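Local coordinates for protein mannose-specific lectin 3 chain 1 (Crocus vernus, PDB 3MEZ) that probably binds mannose as one chain of a heterotetrameric bulb-type lectin, which is thought to agglutinate trypsin-treated rabbit erythrocytes weakly, at residues 3-15 against 51-63. Numbering follows the deposited sequence.
Sequences NVLLTGDVIHTDN and DCTLRLNNRGQLE. Unlike the reference sequence in segment 3-15: His12 (reference Ser). Unlike the reference sequence in segment 51-63: Asp51 (reference Asn).
Ile11 and Leu54 form an antiparallel hydrogen-bonded pair: Ile11 N donates to Leu54 O at 2.8 Å, and Leu54 N returns a bond to Ile11 O at 3.0 Å. Toward the turn of residues 6-9 the pairing opens; there Gly8 N reaches Leu56 O at 3.2 Å, while Asp9 O and Leu56 N are buried without a polar partner.

Two threonine hydroxyls tie the ends. Thr13 OG1 donates to Cys52 O at 2.6 Å and Thr7 OG1 to Asn57 O at 2.9 Å, each from well above the carbonyl plane. In Thr7, chi1 of -70° sets OG1 beside its own backbone N and leaves CG2 lying over the Asn57 carbonyl; OG1 also accepts a hydrogen bond from Tyr87 N, its strongest polar partner. Within the type I turn 57-60, Asn57 OD1 accepts from Arg59 N, an Asx turn, and from Gln61 N on the opposite face of its amide, which probably fixes the turn.

The side chains of Ile11 and Leu54, on one face of the pair, run side by side with their CD1 atoms 3.6 Å apart. Leu5, from the neighbouring sheet, brings CD1 to 3.9 Å from Leu54 CD1; the same methyl meets Leu56 CB, the two side chains pointing opposite ways. On the other face, Val10 CG1 packs against Thr53 CB at 3.9 Å.

The contact thus joins two sheets of the beta-prism II fold of bulb-type lectins: strand 10-11 edges the sheet of 53-56, 62-65 and 74-76, whereas strand 4-6 pairs with 88-91. Met26 of strand 22-26, from the third sheet, touches Ile11 and Leu54, and the Cys52-Cys30 disulfide adds a covalent tie.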
loop_
_atom_site.group_PDB
_atom_site.type_symbol
_atom_site.label_atom_id
_atom_site.label_comp_id
_atom_site.label_asym_id
_atom_site.label_seq_id
_atom_site.Cartn_x
_atom_site.Cartn_y
_atom_site.Cartn_z
ATOM N N ASN A 3 8.651 -18.124 -3.906
ATOM C CA ASN A 3 7.862 -17.352 -4.833
ATOM C C ASN A 3 8.663 -16.817 -6.019
ATOM O O ASN A 3 8.088 -16.220 -6.883
ATOM C CB ASN A 3 7.075 -16.228 -4.154
ATOM C CG ASN A 3 7.949 -15.128 -3.546
ATOM O OD1 ASN A 3 9.066 -15.342 -3.227
ATOM N ND2 ASN A 3 7.376 -13.968 -3.353
ATOM N N VAL A 4 9.975 -17.048 -6.004
ATOM C CA VAL A 4 10.908 -16.598 -7.025
ATOM C C VAL A 4 11.738 -17.723 -7.629
ATOM O O VAL A 4 12.144 -18.575 -6.947
ATOM C CB VAL A 4 11.876 -15.530 -6.479
ATOM C CG1 VAL A 4 12.920 -15.186 -7.481
ATOM C CG2 VAL A 4 11.148 -14.304 -6.064
ATOM N N LEU A 5 11.925 -17.683 -8.947
ATOM C CA LEU A 5 12.843 -18.553 -9.694
ATOM C C LEU A 5 13.718 -17.693 -10.589
ATOM O O LEU A 5 13.230 -17.076 -11.472
ATOM C CB LEU A 5 12.091 -19.558 -10.550
ATOM C CG LEU A 5 12.578 -20.966 -10.940
ATOM C CD1 LEU A 5 12.387 -21.259 -12.347
ATOM C CD2 LEU A 5 13.949 -21.295 -10.480
ATOM N N LEU A 6 15.009 -17.679 -10.316
ATOM C CA LEU A 6 15.980 -16.956 -11.091
ATOM C C LEU A 6 16.668 -17.766 -12.214
ATOM O O LEU A 6 16.785 -18.968 -12.144
ATOM C CB LEU A 6 17.041 -16.380 -10.188
ATOM C CG LEU A 6 16.628 -15.518 -9.013
ATOM C CD1 LEU A 6 17.803 -15.140 -8.206
ATOM C CD2 LEU A 6 15.932 -14.344 -9.530
ATOM N N THR A 7 17.193 -17.031 -13.186
ATOM C CA THR A 7 17.868 -17.653 -14.289
ATOM C C THR A 7 18.995 -18.526 -13.757
ATOM O O THR A 7 19.752 -18.139 -12.956
ATOM C CB THR A 7 18.461 -16.590 -15.271
ATOM O OG1 THR A 7 17.430 -15.919 -15.969
ATOM C CG2 THR A 7 19.469 -17.194 -16.246
ATOM N N GLY A 8 19.041 -19.729 -14.248
ATOM C CA GLY A 8 20.072 -20.654 -13.903
ATOM C C GLY A 8 19.735 -21.495 -12.702
ATOM O O GLY A 8 20.396 -22.452 -12.446
ATOM N N ASP A 9 18.700 -21.141 -11.965
ATOM C CA ASP A 9 18.139 -22.024 -10.956
ATOM C C ASP A 9 17.191 -23.119 -11.503
ATOM O O ASP A 9 16.740 -23.041 -12.593
ATOM C CB ASP A 9 17.539 -21.239 -9.798
ATOM C CG ASP A 9 18.588 -20.436 -9.066
ATOM O OD1 ASP A 9 18.302 -19.633 -8.218
ATOM O OD2 ASP A 9 19.751 -20.600 -9.359
ATOM N N VAL A 10 16.887 -24.120 -10.711
ATOM C CA VAL A 10 16.027 -25.180 -11.173
ATOM C C VAL A 10 14.872 -25.545 -10.228
ATOM O O VAL A 10 15.033 -25.506 -9.071
ATOM C CB VAL A 10 16.894 -26.439 -11.474
ATOM C CG1 VAL A 10 16.084 -27.570 -11.894
ATOM C CG2 VAL A 10 17.913 -26.128 -12.539
ATOM N N ILE A 11 13.707 -25.901 -10.737
ATOM C CA ILE A 11 12.689 -26.544 -9.910
ATOM C C ILE A 11 12.731 -28.024 -10.224
ATOM O O ILE A 11 12.497 -28.421 -11.304
ATOM C CB ILE A 11 11.275 -26.016 -10.153
ATOM C CG1 ILE A 11 11.175 -24.565 -9.777
ATOM C CG2 ILE A 11 10.234 -26.768 -9.360
ATOM C CD1 ILE A 11 9.973 -23.960 -10.282
ATOM N N HIS A 12 13.026 -28.819 -9.222
ATOM C CA HIS A 12 13.113 -30.258 -9.347
ATOM C C HIS A 12 11.791 -30.984 -9.384
ATOM O O HIS A 12 10.765 -30.427 -9.194
ATOM C CB HIS A 12 13.989 -30.797 -8.250
ATOM C CG HIS A 12 15.085 -29.874 -7.917
ATOM N ND1 HIS A 12 16.200 -29.765 -8.700
ATOM C CD2 HIS A 12 15.188 -28.917 -6.973
ATOM C CE1 HIS A 12 16.976 -28.813 -8.221
ATOM N NE2 HIS A 12 16.383 -28.281 -7.168
ATOM N N THR A 13 11.847 -32.257 -9.651
ATOM C CA THR A 13 10.642 -33.017 -9.776
ATOM C C THR A 13 9.876 -32.983 -8.453
ATOM O O THR A 13 10.428 -33.101 -7.392
ATOM C CB THR A 13 10.942 -34.453 -10.215
ATOM O OG1 THR A 13 11.815 -34.426 -11.337
ATOM C CG2 THR A 13 9.700 -35.191 -10.544
ATOM N N ASP A 14 8.591 -32.740 -8.578
ATOM C CA ASP A 14 7.669 -32.630 -7.481
ATOM C C ASP A 14 7.944 -31.496 -6.490
ATOM O O ASP A 14 7.552 -31.548 -5.376
ATOM C CB ASP A 14 7.494 -33.950 -6.784
ATOM C CG ASP A 14 6.566 -34.851 -7.513
ATOM O OD1 ASP A 14 5.620 -34.367 -8.086
ATOM O OD2 ASP A 14 6.810 -36.024 -7.529
ATOM N N ASN A 15 8.620 -30.471 -6.948
ATOM C CA ASN A 15 8.785 -29.255 -6.203
ATOM C C ASN A 15 8.009 -28.160 -6.919
ATOM O O ASN A 15 7.585 -28.357 -7.988
ATOM C CB ASN A 15 10.226 -28.837 -6.081
ATOM C CG ASN A 15 11.034 -29.734 -5.197
ATOM O OD1 ASN A 15 12.150 -29.439 -4.894
ATOM N ND2 ASN A 15 10.489 -30.811 -4.813
ATOM N N ASP A 51 11.474 -37.825 -14.629
ATOM C CA ASP A 51 12.295 -37.091 -13.697
ATOM C C ASP A 51 12.486 -35.656 -14.186
ATOM O O ASP A 51 13.525 -35.129 -14.121
ATOM C CB ASP A 51 13.621 -37.777 -13.452
ATOM C CG ASP A 51 13.480 -39.018 -12.571
ATOM O OD1 ASP A 51 12.580 -39.064 -11.746
ATOM O OD2 ASP A 51 14.250 -39.950 -12.726
ATOM N N CYS A 52 11.423 -35.078 -14.690
ATOM C CA CYS A 52 11.487 -33.770 -15.285
ATOM C C CYS A 52 11.766 -32.619 -14.309
ATOM O O CYS A 52 11.351 -32.648 -13.174
ATOM C CB CYS A 52 10.232 -33.492 -16.102
ATOM S SG CYS A 52 9.825 -34.600 -17.429
ATOM N N THR A 53 12.442 -31.611 -14.838
ATOM C CA THR A 53 12.818 -30.424 -14.139
ATOM C C THR A 53 12.596 -29.171 -14.976
ATOM O O THR A 53 12.556 -29.213 -16.160
ATOM C CB THR A 53 14.280 -30.449 -13.725
ATOM O OG1 THR A 53 15.081 -30.312 -14.876
ATOM C CG2 THR A 53 14.648 -31.725 -13.004
ATOM N N LEU A 54 12.476 -28.065 -14.285
ATOM C CA LEU A 54 12.130 -26.784 -14.838
ATOM C C LEU A 54 13.224 -25.766 -14.603
ATOM O O LEU A 54 13.583 -25.534 -13.508
ATOM C CB LEU A 54 10.879 -26.287 -14.104
ATOM C CG LEU A 54 9.941 -25.226 -14.627
ATOM C CD1 LEU A 54 10.085 -24.000 -13.866
ATOM C CD2 LEU A 54 10.070 -24.933 -16.077
ATOM N N ARG A 55 13.667 -25.124 -15.658
ATOM C CA ARG A 55 14.701 -24.119 -15.633
ATOM C C ARG A 55 14.214 -22.798 -16.270
ATOM O O ARG A 55 13.415 -22.835 -17.117
ATOM C CB ARG A 55 15.893 -24.661 -16.410
ATOM C CG ARG A 55 16.987 -23.742 -16.601
ATOM C CD ARG A 55 18.186 -24.402 -17.275
ATOM N NE ARG A 55 18.430 -23.834 -18.583
ATOM C CZ ARG A 55 19.177 -24.365 -19.548
ATOM N NH1 ARG A 55 19.284 -23.724 -20.688
ATOM N NH2 ARG A 55 19.803 -25.520 -19.392
ATOM N N LEU A 56 14.714 -21.664 -15.810
ATOM C CA LEU A 56 14.501 -20.386 -16.444
ATOM C C LEU A 56 15.802 -20.029 -17.104
ATOM O O LEU A 56 16.806 -19.922 -16.466
ATOM C CB LEU A 56 14.200 -19.324 -15.410
ATOM C CG LEU A 56 13.334 -18.096 -15.581
ATOM C CD1 LEU A 56 13.995 -16.861 -15.119
ATOM C CD2 LEU A 56 12.726 -17.953 -16.880
ATOM N N ASN A 57 15.760 -19.818 -18.394
ATOM C CA ASN A 57 16.970 -19.492 -19.117
ATOM C C ASN A 57 17.355 -18.005 -19.131
ATOM O O ASN A 57 16.778 -17.222 -18.463
ATOM C CB ASN A 57 17.035 -20.151 -20.500
ATOM C CG ASN A 57 16.126 -19.536 -21.499
ATOM O OD1 ASN A 57 15.692 -18.443 -21.351
ATOM N ND2 ASN A 57 15.857 -20.260 -22.551
ATOM N N ASN A 58 18.376 -17.681 -19.909
ATOM C CA ASN A 58 18.942 -16.361 -19.982
ATOM C C ASN A 58 18.260 -15.486 -21.047
ATOM O O ASN A 58 18.700 -14.427 -21.367
ATOM C CB ASN A 58 20.444 -16.422 -20.122
ATOM C CG ASN A 58 20.872 -16.972 -21.426
ATOM O OD1 ASN A 58 20.095 -17.490 -22.152
ATOM N ND2 ASN A 58 22.128 -16.826 -21.731
ATOM N N ARG A 59 17.179 -15.990 -21.589
ATOM C CA ARG A 59 16.283 -15.220 -22.395
ATOM C C ARG A 59 14.885 -15.025 -21.782
ATOM O O ARG A 59 14.040 -14.520 -22.410
ATOM C CB ARG A 59 16.175 -15.794 -23.792
ATOM C CG ARG A 59 17.471 -16.170 -24.430
ATOM C CD ARG A 59 18.080 -15.069 -25.280
ATOM N NE ARG A 59 17.204 -14.347 -26.181
ATOM C CZ ARG A 59 16.876 -14.702 -27.418
ATOM N NH1 ARG A 59 17.321 -15.822 -27.959
ATOM N NH2 ARG A 59 16.094 -13.916 -28.117
ATOM N N GLY A 60 14.673 -15.412 -20.550
ATOM C CA GLY A 60 13.361 -15.305 -19.973
ATOM C C GLY A 60 12.355 -16.395 -20.276
ATOM O O GLY A 60 11.245 -16.270 -19.905
ATOM N N GLN A 61 12.778 -17.468 -20.914
ATOM C CA GLN A 61 11.937 -18.604 -21.207
ATOM C C GLN A 61 12.098 -19.718 -20.158
ATOM O O GLN A 61 13.141 -19.935 -19.641
ATOM C CB GLN A 61 12.258 -19.254 -22.556
ATOM C CG GLN A 61 12.197 -18.414 -23.823
ATOM C CD GLN A 61 12.915 -19.079 -24.962
ATOM O OE1 GLN A 61 14.098 -19.285 -24.902
ATOM N NE2 GLN A 61 12.195 -19.418 -25.975
ATOM N N LEU A 62 11.021 -20.408 -19.866
ATOM C CA LEU A 62 11.070 -21.608 -19.057
ATOM C C LEU A 62 11.407 -22.767 -19.961
ATOM O O LEU A 62 10.951 -22.794 -21.039
ATOM C CB LEU A 62 9.732 -21.866 -18.359
ATOM C CG LEU A 62 9.308 -20.925 -17.249
ATOM C CD1 LEU A 62 7.968 -21.278 -16.814
ATOM C CD2 LEU A 62 10.266 -21.019 -16.149
ATOM N N GLU A 63 12.212 -23.698 -19.507
ATOM C CA GLU A 63 12.530 -24.916 -20.206
ATOM C C GLU A 63 12.288 -26.140 -19.337
ATOM O O GLU A 63 12.850 -26.240 -18.297
ATOM C CB GLU A 63 14.004 -24.925 -20.609
ATOM C CG GLU A 63 14.522 -23.671 -21.273
ATOM C CD GLU A 63 15.902 -23.832 -21.885
ATOM O OE1 GLU A 63 16.293 -23.007 -22.677
ATOM O OE2 GLU A 63 16.571 -24.797 -21.595
#